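Local structure of alkaline phosphatase (Thermus thermophilus, 7KWD) at residues 226-234 with 243-251. The protein probably hydrolyses phosphate monoesters as a homodimeric alkaline phosphatase whose active site holds two zinc ions and one magnesium ion. Residues are numbered along the deposited sequence; the frame is centred on the assembly and turned at random.
Sequences FADGHVPYE and GVPSLKEMV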
# COMPACT_ATOMS: atom_id res chain seq x y z
N PHE A 226 0.99 -29.24 -14.74
CA PHE A 226 0.74 -29.99 -13.52
C PHE A 226 -0.68 -29.94 -12.99
O PHE A 226 -0.96 -30.59 -11.97
CB PHE A 226 1.71 -29.49 -12.44
CG PHE A 226 3.14 -29.59 -12.86
CD1 PHE A 226 3.81 -30.81 -12.81
CD2 PHE A 226 3.79 -28.49 -13.34
CE1 PHE A 226 5.14 -30.90 -13.23
CE2 PHE A 226 5.10 -28.55 -13.77
CZ PHE A 226 5.79 -29.75 -13.71
N ALA A 227 -1.57 -29.19 -13.63
CA ALA A 227 -2.97 -29.11 -13.25
C ALA A 227 -3.80 -28.79 -14.49
O ALA A 227 -3.27 -28.33 -15.51
CB ALA A 227 -3.20 -28.05 -12.16
N ASP A 228 -5.11 -29.02 -14.38
CA ASP A 228 -5.98 -28.72 -15.51
C ASP A 228 -5.95 -27.24 -15.82
O ASP A 228 -5.80 -26.84 -16.99
CB ASP A 228 -7.43 -29.14 -15.26
CG ASP A 228 -8.27 -29.04 -16.53
OD1 ASP A 228 -8.04 -29.87 -17.43
OD2 ASP A 228 -9.10 -28.12 -16.63
N GLY A 229 -6.12 -26.40 -14.78
CA GLY A 229 -6.00 -24.95 -14.85
C GLY A 229 -4.79 -24.46 -14.08
O GLY A 229 -3.70 -25.02 -14.21
N HIS A 230 -4.96 -23.43 -13.24
CA HIS A 230 -3.83 -22.95 -12.46
C HIS A 230 -3.36 -24.00 -11.46
O HIS A 230 -4.13 -24.86 -11.03
CB HIS A 230 -4.20 -21.70 -11.68
CG HIS A 230 -4.78 -20.62 -12.52
ND1 HIS A 230 -4.09 -20.07 -13.58
CD2 HIS A 230 -5.96 -19.97 -12.46
CE1 HIS A 230 -4.84 -19.14 -14.15
NE2 HIS A 230 -5.97 -19.05 -13.48
N VAL A 231 -2.08 -23.95 -11.13
CA VAL A 231 -1.55 -24.83 -10.07
C VAL A 231 -2.23 -24.46 -8.76
O VAL A 231 -2.51 -23.27 -8.53
CB VAL A 231 -0.02 -24.70 -9.96
CG1 VAL A 231 0.53 -25.66 -8.93
CG2 VAL A 231 0.59 -24.95 -11.32
N PRO A 232 -2.55 -25.43 -7.90
CA PRO A 232 -3.19 -25.09 -6.63
C PRO A 232 -2.36 -24.12 -5.77
O PRO A 232 -1.13 -24.15 -5.77
CB PRO A 232 -3.34 -26.46 -5.93
CG PRO A 232 -3.43 -27.45 -7.08
CD PRO A 232 -2.55 -26.88 -8.18
N TYR A 233 -3.09 -23.32 -5.00
CA TYR A 233 -2.48 -22.50 -3.96
C TYR A 233 -1.56 -23.32 -3.06
O TYR A 233 -1.86 -24.48 -2.72
CB TYR A 233 -3.55 -21.86 -3.11
CG TYR A 233 -4.42 -20.85 -3.79
CD1 TYR A 233 -3.93 -19.58 -4.07
CD2 TYR A 233 -5.75 -21.15 -4.12
CE1 TYR A 233 -4.76 -18.61 -4.67
CE2 TYR A 233 -6.56 -20.22 -4.72
CZ TYR A 233 -6.06 -18.94 -5.00
OH TYR A 233 -6.83 -17.98 -5.60
N GLU A 234 -0.47 -22.69 -2.63
CA GLU A 234 0.39 -23.29 -1.61
C GLU A 234 -0.41 -23.82 -0.40
O GLU A 234 -0.12 -24.91 0.11
CB GLU A 234 1.43 -22.28 -1.15
CG GLU A 234 2.35 -22.76 -0.02
CD GLU A 234 3.26 -23.92 -0.40
OE1 GLU A 234 3.46 -24.25 -1.60
OE2 GLU A 234 3.77 -24.55 0.55
N GLY A 243 -1.13 -33.55 -5.07
CA GLY A 243 0.08 -33.98 -5.73
C GLY A 243 0.49 -33.03 -6.85
O GLY A 243 0.52 -33.41 -8.03
N VAL A 244 0.79 -31.80 -6.48
CA VAL A 244 1.24 -30.78 -7.43
C VAL A 244 2.56 -30.23 -6.90
O VAL A 244 2.85 -30.28 -5.70
CB VAL A 244 0.18 -29.65 -7.60
CG1 VAL A 244 -1.06 -30.24 -8.17
CG2 VAL A 244 -0.12 -28.97 -6.27
N PRO A 245 3.39 -29.69 -7.80
CA PRO A 245 4.67 -29.14 -7.34
C PRO A 245 4.47 -27.79 -6.67
O PRO A 245 3.47 -27.10 -6.91
CB PRO A 245 5.51 -29.03 -8.61
CG PRO A 245 4.51 -28.96 -9.75
CD PRO A 245 3.19 -29.51 -9.26
N SER A 246 5.38 -27.47 -5.76
CA SER A 246 5.52 -26.11 -5.25
C SER A 246 6.23 -25.24 -6.29
O SER A 246 6.93 -25.74 -7.18
CB SER A 246 6.33 -26.10 -3.95
OG SER A 246 7.65 -26.59 -4.20
N LEU A 247 6.09 -23.93 -6.16
CA LEU A 247 6.87 -23.07 -7.05
C LEU A 247 8.36 -23.40 -6.94
O LEU A 247 9.06 -23.49 -7.96
CB LEU A 247 6.57 -21.61 -6.75
CG LEU A 247 7.17 -20.61 -7.76
CD1 LEU A 247 6.73 -20.91 -9.17
CD2 LEU A 247 6.75 -19.19 -7.34
N LYS A 248 8.84 -23.62 -5.72
CA LYS A 248 10.25 -23.96 -5.53
C LYS A 248 10.65 -25.18 -6.34
O LYS A 248 11.70 -25.19 -7.01
CB LYS A 248 10.54 -24.21 -4.04
CG LYS A 248 12.01 -24.60 -3.75
CD LYS A 248 12.17 -24.88 -2.24
CE LYS A 248 13.63 -25.07 -1.82
NZ LYS A 248 13.67 -25.44 -0.37
N GLU A 249 9.84 -26.24 -6.27
CA GLU A 249 10.18 -27.47 -6.99
C GLU A 249 10.30 -27.22 -8.49
O GLU A 249 11.12 -27.83 -9.17
CB GLU A 249 9.12 -28.56 -6.73
CG GLU A 249 9.31 -29.27 -5.38
CD GLU A 249 8.14 -30.17 -4.95
OE1 GLU A 249 6.95 -29.89 -5.26
OE2 GLU A 249 8.42 -31.17 -4.28
N MET A 250 9.45 -26.35 -9.02
CA MET A 250 9.52 -26.03 -10.44
C MET A 250 10.78 -25.23 -10.75
O MET A 250 11.48 -25.54 -11.72
CB MET A 250 8.25 -25.27 -10.86
CG MET A 250 7.02 -26.17 -10.95
SD MET A 250 5.57 -25.42 -11.69
CE MET A 250 4.81 -24.54 -10.49
N VAL A 251 11.11 -24.22 -9.93
CA VAL A 251 12.36 -23.50 -10.15
C VAL A 251 13.58 -24.43 -10.05
O VAL A 251 14.53 -24.33 -10.84
CB VAL A 251 12.47 -22.31 -9.18
CG1 VAL A 251 13.80 -21.65 -9.32
CG2 VAL A 251 11.35 -21.27 -9.48
O HOH W 1 0.90 -32.32 -10.77
O HOH W 2 1.75 -25.15 -5.25
O HOH W 3 3.54 -23.33 -4.09
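Val244 reaches toward the Pro232 ring with both methyls, CG1 and CG2 each 3.7 Å from Pro232 CD. CG1 also approaches the carbonyl O of Phe226. Next along the chain, Pro245 sets CG over one face of the Phe226 ring, toward its rim, in a CH-pi contact, CG standing 3.6 Å from the ring centroid and only 17° off the normal. Phe226 CG is anti to its own carbonyl carbon (chi1 -56°), which swings the ring under this proline. Pro245 O touches Val231 CG1 and shares a bridging water with Pro232 O. Ser246 then starts helix 247-259 with a capping box: Glu249 N donates to Ser246 OG (3.0 Å), and Ser246 N returns a bond to Glu249 OE1 (2.9 Å). The contact packs the loop after strand 222-225 against the lead-in and first turn of this helix, with the side chain of Val231 about 12 Å from the bound magnesium ion. Beside Ser246 CB lies Glu234 OE1, whose charge is paired with Arg237. Met250 slides past Phe226, its SD 3.8 Å from Phe226 CE2, in an oblique Met-aromatic contact. With an alanine at Phe226, Pro245 CG and the Met250 sulfur are likely to lose the ring they both touch, opening a gap between the loop and the helix start.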